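Local coordinates for protein eukaryotic translation initiation factor 4E type 5 (Leishmania major, PDB 7KCJ) that probably binds the 7-methylguanosine cap of messenger RNA and acts as a translation initiation factor, at residues P24-D29 with G37-A42; L50-S55 with N83-P88; A118-E123 with P134-L139; V168-F171 with M176-K179. All coordinates share one frame; numbering follows the deposited sequence.

Interaction 1 of 4, residues P24-D29 with G37-A42; sequences PLLTAD and GNWQLA
N38 OD1 is gripped by two backbone N-H groups at the start of helix 39-46, the helix from which W39 reaches L26. The straighter bond comes from L41 N (3.0 Å to N38 OD1, 167° at the hydrogen), with the donor standing above the carbonyl plane of the asparagine amide. A second, weak one comes from Q40 N. N38 is thus a true N-cap, tying down the first turn from which W39 projects. T27 occupies the equivalent place before helix 28-34, but its side chain makes no capping bond.

Across the contact no hydrogen bond forms; the six-membered part of the indole does the touching. W39 CZ3 lies 3.7 Å from L26 CB, and the same carbon comes 3.5 Å from L26 O, which sits at the ring edge near the ring plane. The indole reaches this position because CG of W39 is placed beside its backbone N and anti to the carbonyl carbon (chi1 -68°). Farther round the ring, W39 CZ2 approaches A28 CA at 4.1 Å, obliquely. L26 and W39 slide past one another in opposite directions, which leaves L26 CD1 beside W39 O at 3.9 Å and, more loosely, 4.4 Å from A42 CB.

Relatives of this family stack the cap between tryptophans, one of them in the linker that W39 also occupies; W39 is possibly its counterpart. The contact lies at the surface, in the two-helix connection between strands 13-23 and 48-55: W39 and A42 both pack on V31 of helix 28-34, while L26 reaches along helix 39-46 to A43 and R46.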
loop_
_atom_site.group_PDB
_atom_site.type_symbol
_atom_site.label_atom_id
_atom_site.label_comp_id
_atom_site.label_asym_id
_atom_site.label_seq_id
_atom_site.Cartn_x
_atom_site.Cartn_y
_atom_site.Cartn_z
ATOM N N PRO A 24 1.602 -13.667 -2.491
ATOM C CA PRO A 24 3.016 -13.953 -2.762
ATOM C C PRO A 24 3.376 -13.891 -4.253
ATOM O O PRO A 24 2.505 -13.698 -5.106
ATOM C CB PRO A 24 3.203 -15.356 -2.182
ATOM C CG PRO A 24 1.879 -15.955 -2.175
ATOM C CD PRO A 24 0.844 -14.887 -2.165
ATOM N N LEU A 25 4.669 -14.052 -4.575
ATOM C CA LEU A 25 5.163 -14.121 -5.952
ATOM C C LEU A 25 4.491 -15.288 -6.668
ATOM O O LEU A 25 4.407 -16.381 -6.089
ATOM C CB LEU A 25 6.690 -14.376 -5.914
ATOM C CG LEU A 25 7.369 -14.759 -7.245
ATOM C CD1 LEU A 25 7.531 -13.539 -8.131
ATOM C CD2 LEU A 25 8.718 -15.431 -7.002
ATOM N N LEU A 26 3.967 -15.048 -7.883
ATOM C CA LEU A 26 3.348 -16.107 -8.662
ATOM C C LEU A 26 4.387 -16.657 -9.628
ATOM O O LEU A 26 5.015 -15.899 -10.377
ATOM C CB LEU A 26 2.143 -15.585 -9.452
ATOM C CG LEU A 26 1.022 -14.975 -8.588
ATOM C CD1 LEU A 26 -0.069 -14.416 -9.462
ATOM C CD2 LEU A 26 0.459 -16.004 -7.560
ATOM N N THR A 27 4.599 -17.967 -9.583
ATOM C CA THR A 27 5.575 -18.607 -10.436
ATOM C C THR A 27 4.875 -19.290 -11.619
ATOM O O THR A 27 3.760 -19.803 -11.490
ATOM C CB THR A 27 6.502 -19.489 -9.613
ATOM O OG1 THR A 27 5.692 -20.379 -8.849
ATOM C CG2 THR A 27 7.413 -18.655 -8.703
ATOM N N ALA A 28 5.541 -19.263 -12.783
ATOM C CA ALA A 28 4.996 -19.724 -14.067
ATOM C C ALA A 28 4.488 -21.153 -14.137
ATOM O O ALA A 28 3.390 -21.344 -14.681
ATOM C CB ALA A 28 6.002 -19.498 -15.193
ATOM N N ASP A 29 5.262 -22.163 -13.681
ATOM C CA ASP A 29 4.807 -23.564 -13.807
ATOM C C ASP A 29 3.506 -23.808 -13.061
ATOM O O ASP A 29 2.635 -24.514 -13.562
ATOM C CB ASP A 29 5.888 -24.578 -13.376
ATOM C CG ASP A 29 7.164 -24.480 -14.208
ATOM O OD1 ASP A 29 7.064 -24.484 -15.433
ATOM O OD2 ASP A 29 8.262 -24.358 -13.615
ATOM N N GLY A 37 -2.758 -21.344 -17.233
ATOM C CA GLY A 37 -2.096 -20.155 -17.778
ATOM C C GLY A 37 -2.787 -18.841 -17.497
ATOM O O GLY A 37 -2.469 -17.823 -18.118
ATOM N N ASN A 38 -3.711 -18.847 -16.546
ATOM C CA ASN A 38 -4.473 -17.659 -16.203
ATOM C C ASN A 38 -3.901 -17.036 -14.933
ATOM O O ASN A 38 -4.149 -17.533 -13.835
ATOM C CB ASN A 38 -5.944 -18.038 -16.014
ATOM C CG ASN A 38 -6.841 -16.832 -15.899
ATOM O OD1 ASN A 38 -6.451 -15.776 -15.379
ATOM N ND2 ASN A 38 -8.064 -16.961 -16.375
ATOM N N TRP A 39 -3.180 -15.918 -15.079
ATOM C CA TRP A 39 -2.534 -15.232 -13.978
ATOM C C TRP A 39 -3.478 -14.501 -13.041
ATOM O O TRP A 39 -3.129 -14.296 -11.872
ATOM C CB TRP A 39 -1.459 -14.282 -14.510
ATOM C CG TRP A 39 -0.304 -15.002 -15.114
ATOM C CD1 TRP A 39 -0.266 -15.680 -16.302
ATOM C CD2 TRP A 39 0.965 -15.180 -14.506
ATOM N NE1 TRP A 39 0.966 -16.265 -16.469
ATOM C CE2 TRP A 39 1.754 -15.941 -15.397
ATOM C CE3 TRP A 39 1.532 -14.724 -13.304
ATOM C CZ2 TRP A 39 3.087 -16.234 -15.133
ATOM C CZ3 TRP A 39 2.836 -15.035 -13.027
ATOM C CH2 TRP A 39 3.603 -15.793 -13.927
ATOM N N GLN A 40 -4.636 -14.083 -13.533
ATOM C CA GLN A 40 -5.618 -13.405 -12.687
ATOM C C GLN A 40 -6.318 -14.451 -11.807
ATOM O O GLN A 40 -6.526 -14.205 -10.611
ATOM C CB GLN A 40 -6.627 -12.648 -13.555
ATOM C CG GLN A 40 -5.958 -11.837 -14.660
ATOM C CD GLN A 40 -5.147 -10.715 -14.087
ATOM O OE1 GLN A 40 -5.603 -9.992 -13.195
ATOM N NE2 GLN A 40 -3.921 -10.557 -14.573
ATOM N N LEU A 41 -6.626 -15.639 -12.372
ATOM C CA LEU A 41 -7.211 -16.742 -11.607
ATOM C C LEU A 41 -6.182 -17.202 -10.555
ATOM O O LEU A 41 -6.522 -17.331 -9.385
ATOM C CB LEU A 41 -7.573 -17.904 -12.542
ATOM C CG LEU A 41 -8.063 -19.192 -11.878
ATOM C CD1 LEU A 41 -9.412 -18.984 -11.183
ATOM C CD2 LEU A 41 -8.195 -20.307 -12.918
ATOM N N ALA A 42 -4.903 -17.355 -10.942
ATOM C CA ALA A 42 -3.847 -17.734 -9.989
ATOM C C ALA A 42 -3.770 -16.750 -8.818
ATOM O O ALA A 42 -3.661 -17.179 -7.679
ATOM C CB ALA A 42 -2.499 -17.810 -10.693
#

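Interaction 2 of 4, residues L50-S55 with N83-P88; sequences LDWITS and NNKEPP
W52 of the edge strand and K85 of the loop after strand 77-82 come closest in backbone, their CA atoms 8.0 Å apart, too far for strand pairing, so the W52 indole and the K85 chain bridge the distance, the indole also reaching the loop backbone. The indole of W52 meets the loop with the far end of its six-membered ring. W52 CH2 lies 3.6 Å from N84 N and 3.7 Å from N83 C; the latter is in the ring plane, so the peptide between N83 and N84 abuts the ring edge.

K85 runs at about a right angle to the tryptophan. Its CG sits between the backbone N and the carbonyl carbon (chi1 72°), and a bend at chi3 then turns the end of the chain to the indole, K85 CE lying 3.6 Å from W52 CZ2. K85 NZ ends obliquely near W52 NE1; two nitrogens that both carry hydrogen make no bond here. D51 OD1 is 6.2 Å from K85 NZ, a separation at which any attraction would probably be weak and through space.

Each backbone has its own brace. D51 OD1 accepts from W52 N (2.8 Å, 145°), met from above the carboxylate plane, just after the classic beta bulge in which L50 and D51 both face V20. N84 OD1 accepts from E86 N at 3.1 Å, closing an Asx turn.

Around the indole, K17 adds a cation-pi contact and F19 an edge-to-face one. The arrangement belongs to the curved antiparallel sheet of the eIF4E fold, with its edge strand touching a loop that, in relatives, carries a cap-stacking tryptophan.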
loop_
_atom_site.group_PDB
_atom_site.type_symbol
_atom_site.label_atom_id
_atom_site.label_comp_id
_atom_site.label_asym_id
_atom_site.label_seq_id
_atom_site.Cartn_x
_atom_site.Cartn_y
_atom_site.Cartn_z
ATOM N N LEU A 50 -5.937 -12.398 5.492
ATOM C CA LEU A 50 -5.630 -12.235 6.903
ATOM C C LEU A 50 -6.992 -11.942 7.564
ATOM O O LEU A 50 -7.782 -12.870 7.663
ATOM C CB LEU A 50 -4.514 -11.202 7.168
ATOM C CG LEU A 50 -3.066 -11.654 6.873
ATOM C CD1 LEU A 50 -2.742 -11.595 5.379
ATOM C CD2 LEU A 50 -2.053 -10.804 7.692
ATOM N N ASP A 51 -7.334 -10.686 7.890
ATOM C CA ASP A 51 -8.612 -10.355 8.516
ATOM C C ASP A 51 -8.856 -8.824 8.468
ATOM O O ASP A 51 -7.982 -8.063 8.039
ATOM C CB ASP A 51 -8.581 -10.828 9.980
ATOM C CG ASP A 51 -9.931 -11.140 10.591
ATOM O OD1 ASP A 51 -10.972 -10.833 9.944
ATOM O OD2 ASP A 51 -9.952 -11.708 11.706
ATOM N N TRP A 52 -10.033 -8.381 8.923
ATOM C CA TRP A 52 -10.377 -6.972 9.002
ATOM C C TRP A 52 -9.589 -6.301 10.112
ATOM O O TRP A 52 -9.372 -6.905 11.163
ATOM C CB TRP A 52 -11.858 -6.821 9.391
ATOM C CG TRP A 52 -12.834 -7.320 8.378
ATOM C CD1 TRP A 52 -13.594 -8.453 8.454
ATOM C CD2 TRP A 52 -13.179 -6.679 7.140
ATOM N NE1 TRP A 52 -14.388 -8.562 7.330
ATOM C CE2 TRP A 52 -14.151 -7.487 6.507
ATOM C CE3 TRP A 52 -12.733 -5.521 6.488
ATOM C CZ2 TRP A 52 -14.722 -7.139 5.283
ATOM C CZ3 TRP A 52 -13.291 -5.180 5.272
ATOM C CH2 TRP A 52 -14.292 -5.967 4.693
ATOM N N ILE A 53 -9.261 -5.022 9.928
ATOM C CA ILE A 53 -8.642 -4.223 10.962
ATOM C C ILE A 53 -9.469 -2.927 11.124
ATOM O O ILE A 53 -9.890 -2.322 10.135
ATOM C CB ILE A 53 -7.130 -3.961 10.737
ATOM C CG1 ILE A 53 -6.846 -3.238 9.375
ATOM C CG2 ILE A 53 -6.314 -5.256 10.900
ATOM C CD1 ILE A 53 -5.373 -2.852 9.164
ATOM N N THR A 54 -9.779 -2.555 12.372
ATOM C CA THR A 54 -10.569 -1.360 12.673
ATOM C C THR A 54 -9.835 -0.355 13.571
ATOM O O THR A 54 -10.381 0.704 13.869
ATOM C CB THR A 54 -11.901 -1.782 13.337
ATOM O OG1 THR A 54 -11.629 -2.276 14.654
ATOM C CG2 THR A 54 -12.653 -2.858 12.538
ATOM N N SER A 55 -8.630 -0.688 14.031
ATOM C CA SER A 55 -7.890 0.153 14.954
ATOM C C SER A 55 -6.403 0.123 14.664
ATOM O O SER A 55 -5.919 -0.783 13.979
ATOM C CB SER A 55 -8.154 -0.300 16.387
ATOM O OG SER A 55 -7.467 -1.506 16.688
ATOM N N ASN A 83 -13.345 -1.690 3.282
ATOM C CA ASN A 83 -14.649 -2.353 3.134
ATOM C C ASN A 83 -14.723 -3.440 2.056
ATOM O O ASN A 83 -15.825 -3.725 1.583
ATOM C CB ASN A 83 -15.758 -1.318 2.869
ATOM C CG ASN A 83 -16.171 -0.461 4.026
ATOM O OD1 ASN A 83 -16.733 0.625 3.839
ATOM N ND2 ASN A 83 -15.947 -0.914 5.249
ATOM N N ASN A 84 -13.598 -4.061 1.678
ATOM C CA ASN A 84 -13.640 -5.070 0.620
ATOM C C ASN A 84 -12.710 -6.223 0.935
ATOM O O ASN A 84 -11.493 -6.018 1.019
ATOM C CB ASN A 84 -13.296 -4.432 -0.721
ATOM C CG ASN A 84 -13.464 -5.361 -1.904
ATOM O OD1 ASN A 84 -14.038 -6.449 -1.797
ATOM N ND2 ASN A 84 -12.967 -4.948 -3.060
ATOM N N LYS A 85 -13.275 -7.432 1.140
ATOM C CA LYS A 85 -12.436 -8.583 1.437
ATOM C C LYS A 85 -12.021 -9.378 0.195
ATOM O O LYS A 85 -11.291 -10.361 0.338
ATOM C CB LYS A 85 -13.050 -9.490 2.514
ATOM C CG LYS A 85 -14.257 -10.302 2.100
ATOM C CD LYS A 85 -14.595 -11.311 3.213
ATOM C CE LYS A 85 -15.194 -10.644 4.436
ATOM N NZ LYS A 85 -15.319 -11.576 5.605
ATOM N N GLU A 86 -12.428 -8.942 -1.016
ATOM C CA GLU A 86 -12.052 -9.583 -2.278
ATOM C C GLU A 86 -10.813 -8.894 -2.876
ATOM O O GLU A 86 -10.541 -7.732 -2.547
ATOM C CB GLU A 86 -13.232 -9.481 -3.280
ATOM C CG GLU A 86 -14.541 -10.064 -2.771
ATOM C CD GLU A 86 -14.455 -11.517 -2.356
ATOM O OE1 GLU A 86 -13.804 -12.303 -3.081
ATOM O OE2 GLU A 86 -15.033 -11.867 -1.301
ATOM N N PRO A 87 -10.080 -9.545 -3.812
ATOM C CA PRO A 87 -8.916 -8.873 -4.421
ATOM C C PRO A 87 -9.313 -7.568 -5.090
ATOM O O PRO A 87 -10.267 -7.548 -5.854
ATOM C CB PRO A 87 -8.406 -9.904 -5.440
ATOM C CG PRO A 87 -8.888 -11.232 -4.913
ATOM C CD PRO A 87 -10.241 -10.920 -4.326
ATOM N N PRO A 88 -8.683 -6.446 -4.709
ATOM C CA PRO A 88 -9.078 -5.157 -5.317
ATOM C C PRO A 88 -8.664 -5.054 -6.780
ATOM O O PRO A 88 -7.663 -5.629 -7.188
ATOM C CB PRO A 88 -8.383 -4.117 -4.443
ATOM C CG PRO A 88 -7.202 -4.833 -3.878
ATOM C CD PRO A 88 -7.550 -6.300 -3.769
#

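Interaction 3 of 4, residues A118-E123 with P134-L139; sequences AVVMGE and PVCDVL
With CG1 of V120 anti to the nitrogen (chi1 168°), both methyl groups face C136, whose CB looks into the fork between them. C136 CB is 3.8 Å from V120 CG1 and also 3.8 Å from V120 CG2, an evenly split contact in which the cysteine methylene, more than the sulfur, carries the packing; C136 SG is 4.1 Å from V120 CG2. L139 has its CG anti to the backbone N as well (chi1 -161°), which brings L139 CD1 to 4.1 Å from V120 CG2. That methyl therefore bridges two residues of the strand.

C136 and L139 are three positions apart yet both direct their CB toward the helix. The intervening D137 and V138 both point their CB away, so the strict alternation fails here; the non-extended psi of D137 (-12°) is consistent with this.

Polar groups meet through water. One water donates to V120 O and accepts from C136 N, each at 3.2 Å, joining the last turn of the helix to the start of the strand where no direct bond exists. Near the end of its helix V120 O takes outside partners, this water and R15 NE, since the chain ahead departs from the helix: G122, whose N still bonds to A118 O at 2.9 Å, is the first residue to leave helical angles.

The contact is buried between helix 108-121 and the sheet. V120 additionally packs on W18 of strand 13-23 and V157 of strand 153-159, L139 continues onto V116 and L117, and D137 on the other side forms a salt bridge with R82 of strand 77-82.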
loop_
_atom_site.group_PDB
_atom_site.type_symbol
_atom_site.label_atom_id
_atom_site.label_comp_id
_atom_site.label_asym_id
_atom_site.label_seq_id
_atom_site.Cartn_x
_atom_site.Cartn_y
_atom_site.Cartn_z
ATOM N N ALA A 118 -0.902 6.116 8.054
ATOM C CA ALA A 118 -1.703 7.081 8.807
ATOM C C ALA A 118 -2.545 7.994 7.916
ATOM O O ALA A 118 -3.742 8.131 8.170
ATOM C CB ALA A 118 -0.822 7.903 9.734
ATOM N N VAL A 119 -1.952 8.599 6.874
ATOM C CA VAL A 119 -2.697 9.484 5.993
ATOM C C VAL A 119 -3.848 8.748 5.254
ATOM O O VAL A 119 -4.921 9.315 5.057
ATOM C CB VAL A 119 -1.794 10.285 5.012
ATOM C CG1 VAL A 119 -0.812 11.219 5.715
ATOM C CG2 VAL A 119 -1.119 9.415 3.975
ATOM N N VAL A 120 -3.624 7.499 4.844
ATOM C CA VAL A 120 -4.635 6.731 4.118
ATOM C C VAL A 120 -5.696 6.100 5.028
ATOM O O VAL A 120 -6.891 6.227 4.757
ATOM C CB VAL A 120 -3.937 5.669 3.231
ATOM C CG1 VAL A 120 -4.911 4.635 2.677
ATOM C CG2 VAL A 120 -3.150 6.335 2.109
ATOM N N MET A 121 -5.270 5.379 6.081
ATOM C CA MET A 121 -6.218 4.634 6.927
ATOM C C MET A 121 -6.652 5.311 8.226
ATOM O O MET A 121 -7.736 5.001 8.725
ATOM C CB MET A 121 -5.674 3.231 7.258
ATOM C CG MET A 121 -5.339 2.392 6.037
ATOM S SD MET A 121 -4.844 0.686 6.458
ATOM C CE MET A 121 -3.470 1.012 7.407
ATOM N N GLY A 122 -5.801 6.163 8.791
ATOM C CA GLY A 122 -6.082 6.841 10.053
ATOM C C GLY A 122 -7.344 7.680 10.056
ATOM O O GLY A 122 -7.669 8.306 9.050
ATOM N N GLU A 123 -8.084 7.680 11.172
ATOM C CA GLU A 123 -9.335 8.425 11.266
ATOM C C GLU A 123 -9.158 9.941 11.155
ATOM O O GLU A 123 -9.842 10.569 10.344
ATOM C CB GLU A 123 -10.110 8.058 12.543
ATOM C CG GLU A 123 -11.599 7.867 12.318
ATOM C CD GLU A 123 -12.397 7.594 13.581
ATOM O OE1 GLU A 123 -12.169 8.300 14.589
ATOM O OE2 GLU A 123 -13.255 6.680 13.561
ATOM N N PRO A 134 -11.875 11.831 2.650
ATOM C CA PRO A 134 -10.836 10.890 2.218
ATOM C C PRO A 134 -11.210 10.055 0.997
ATOM O O PRO A 134 -12.327 9.555 0.877
ATOM C CB PRO A 134 -10.576 10.052 3.472
ATOM C CG PRO A 134 -11.170 10.833 4.610
ATOM C CD PRO A 134 -12.348 11.516 4.009
ATOM N N VAL A 135 -10.255 9.916 0.079
ATOM C CA VAL A 135 -10.490 9.242 -1.187
ATOM C C VAL A 135 -9.481 8.071 -1.473
ATOM O O VAL A 135 -9.634 7.350 -2.461
ATOM C CB VAL A 135 -10.517 10.366 -2.260
ATOM C CG1 VAL A 135 -9.424 10.244 -3.318
ATOM C CG2 VAL A 135 -11.903 10.542 -2.864
ATOM N N CYS A 136 -8.515 7.840 -0.569
ATOM C CA CYS A 136 -7.547 6.753 -0.702
ATOM C C CYS A 136 -8.211 5.425 -0.227
ATOM O O CYS A 136 -8.421 5.266 0.966
ATOM C CB CYS A 136 -6.279 7.081 0.089
ATOM S SG CYS A 136 -5.506 8.667 -0.357
ATOM N N ASP A 137 -8.588 4.502 -1.149
ATOM C CA ASP A 137 -9.293 3.271 -0.750
ATOM C C ASP A 137 -8.523 1.973 -0.807
ATOM O O ASP A 137 -9.048 0.969 -0.336
ATOM C CB ASP A 137 -10.576 3.065 -1.551
ATOM C CG ASP A 137 -11.580 4.158 -1.353
ATOM O OD1 ASP A 137 -11.739 4.612 -0.202
ATOM O OD2 ASP A 137 -12.196 4.578 -2.350
ATOM N N VAL A 138 -7.350 1.941 -1.420
ATOM C CA VAL A 138 -6.537 0.732 -1.481
ATOM C C VAL A 138 -5.083 1.116 -1.253
ATOM O O VAL A 138 -4.587 2.103 -1.829
ATOM C CB VAL A 138 -6.684 -0.101 -2.791
ATOM C CG1 VAL A 138 -5.709 -1.273 -2.808
ATOM C CG2 VAL A 138 -8.107 -0.617 -2.989
ATOM N N LEU A 139 -4.387 0.319 -0.458
ATOM C CA LEU A 139 -2.985 0.516 -0.188
ATOM C C LEU A 139 -2.290 -0.810 -0.478
ATOM O O LEU A 139 -2.710 -1.839 0.040
ATOM C CB LEU A 139 -2.833 0.882 1.285
ATOM C CG LEU A 139 -1.556 1.550 1.728
ATOM C CD1 LEU A 139 -1.350 2.866 1.019
ATOM C CD2 LEU A 139 -1.645 1.822 3.215
HETATM O O HOH W 1 -7.836 8.381 2.557
#

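Interaction 4 of 4, residues V168-F171 with M176-K179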
loop_
_atom_site.group_PDB
_atom_site.type_symbol
_atom_site.label_atom_id
_atom_site.label_comp_id
_atom_site.label_asym_id
_atom_site.label_seq_id
_atom_site.Cartn_x
_atom_site.Cartn_y
_atom_site.Cartn_z
ATOM N N VAL A 168 -2.999 15.365 -2.483
ATOM C CA VAL A 168 -2.524 14.270 -1.653
ATOM C C VAL A 168 -1.009 14.102 -1.833
ATOM O O VAL A 168 -0.286 13.972 -0.845
ATOM C CB VAL A 168 -3.282 12.946 -1.993
ATOM C CG1 VAL A 168 -2.642 11.748 -1.304
ATOM C CG2 VAL A 168 -4.756 13.039 -1.624
ATOM N N ALA A 169 -0.533 14.098 -3.088
ATOM C CA ALA A 169 0.886 13.939 -3.360
ATOM C C ALA A 169 1.702 15.073 -2.748
ATOM O O ALA A 169 2.742 14.809 -2.152
ATOM C CB ALA A 169 1.135 13.859 -4.857
ATOM N N GLU A 170 1.215 16.325 -2.841
ATOM C CA GLU A 170 1.940 17.460 -2.254
ATOM C C GLU A 170 1.903 17.407 -0.729
ATOM O O GLU A 170 2.893 17.740 -0.085
ATOM C CB GLU A 170 1.428 18.807 -2.769
ATOM C CG GLU A 170 2.383 19.956 -2.492
ATOM C CD GLU A 170 3.805 19.759 -2.996
ATOM O OE1 GLU A 170 3.976 19.299 -4.149
ATOM O OE2 GLU A 170 4.751 20.059 -2.231
ATOM N N PHE A 171 0.799 16.919 -0.146
ATOM C CA PHE A 171 0.704 16.761 1.307
ATOM C C PHE A 171 1.766 15.758 1.779
ATOM O O PHE A 171 2.446 16.019 2.762
ATOM C CB PHE A 171 -0.689 16.272 1.729
ATOM C CG PHE A 171 -0.755 16.038 3.217
ATOM C CD1 PHE A 171 -0.802 17.103 4.101
ATOM C CD2 PHE A 171 -0.661 14.761 3.739
ATOM C CE1 PHE A 171 -0.822 16.889 5.474
ATOM C CE2 PHE A 171 -0.677 14.552 5.115
ATOM C CZ PHE A 171 -0.773 15.613 5.973
ATOM N N MET A 176 7.049 14.396 4.358
ATOM C CA MET A 176 8.303 13.660 4.308
ATOM C C MET A 176 9.495 14.613 4.504
ATOM O O MET A 176 10.451 14.255 5.205
ATOM C CB MET A 176 8.403 12.884 2.986
ATOM C CG MET A 176 7.327 11.801 2.844
ATOM S SD MET A 176 7.804 10.299 3.736
ATOM C CE MET A 176 8.926 9.551 2.566
ATOM N N ARG A 177 9.421 15.840 3.948
ATOM C CA ARG A 177 10.475 16.822 4.165
ATOM C C ARG A 177 10.466 17.240 5.636
ATOM O O ARG A 177 11.522 17.321 6.243
ATOM C CB ARG A 177 10.274 18.083 3.283
ATOM C CG ARG A 177 10.565 17.853 1.812
ATOM C CD ARG A 177 10.677 19.137 1.019
ATOM N NE ARG A 177 9.395 19.689 0.585
ATOM C CZ ARG A 177 8.772 19.376 -0.545
ATOM N NH1 ARG A 177 9.294 18.480 -1.369
ATOM N NH2 ARG A 177 7.607 19.930 -0.840
ATOM N N ALA A 178 9.284 17.489 6.217
ATOM C CA ALA A 178 9.188 17.873 7.631
ATOM C C ALA A 178 9.710 16.791 8.583
ATOM O O ALA A 178 10.113 17.108 9.704
ATOM C CB ALA A 178 7.763 18.258 7.989
ATOM N N LYS A 179 9.794 15.535 8.111
ATOM C CA LYS A 179 10.387 14.464 8.908
ATOM C C LYS A 179 11.948 14.474 8.875
ATOM O O LYS A 179 12.575 13.629 9.505
ATOM C CB LYS A 179 9.822 13.090 8.484
ATOM C CG LYS A 179 8.406 12.835 9.006
ATOM C CD LYS A 179 7.983 11.366 8.861
ATOM C CE LYS A 179 6.998 10.966 9.935
ATOM N NZ LYS A 179 6.686 9.510 9.912
#
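The ionic part of this contact joins E170 and R177, seven residues apart and two turns along helix 165-178. E170 OE2 lies 3.2 Å from R177 NH2, in the guanidinium plane and at its edge. As a hydrogen bond it is weak, since the N-H...O angle is only 127°, and the carboxylate and guanidinium planes are inclined by 31°. Both chains are bent where they meet: E170 at chi2 (54°), which folds its carboxylate along the helix, and R177 at chi3, which turns its end back toward E170.

Apolar packing is absent between the two segments and occurs instead toward the body of the protein. V168 and A169 rest on I99, M176 on L103 and L115, and F171 on V119, while R177 itself also touches Y186.

Among backbone bonds, near the last turn, K179 N makes a weak one to M176 O. The K179 side chain is held elsewhere, its NZ donating to A111 O.

A single charge-assisted pair with a bent bond, small buried area and an exposed arginine implies a solvent-accessible salt bridge on the outer helix face, likely to be weakened by competing water.

How the interactions relate
Interaction 3 is the buried one, with purely apolar side-chain contact and a water between backbones; interactions 1, 2 and 4 lie at the surface. Interactions 1 and 2 both rely on a tryptophan meeting a backbone, and helix 39-46 leads directly into strand 48-55, yet their centres are 22 Å apart. Interactions 2 and 3 reach the same sheet and touch where P88 CB packs 3.8 Å from V138 CG2. Interactions 3 and 4 belong to two helices that pack together through V119 and F171. Interaction 4 alone has a salt bridge between its own two segments, and it lies across the chain's centre from interactions 1 and 2.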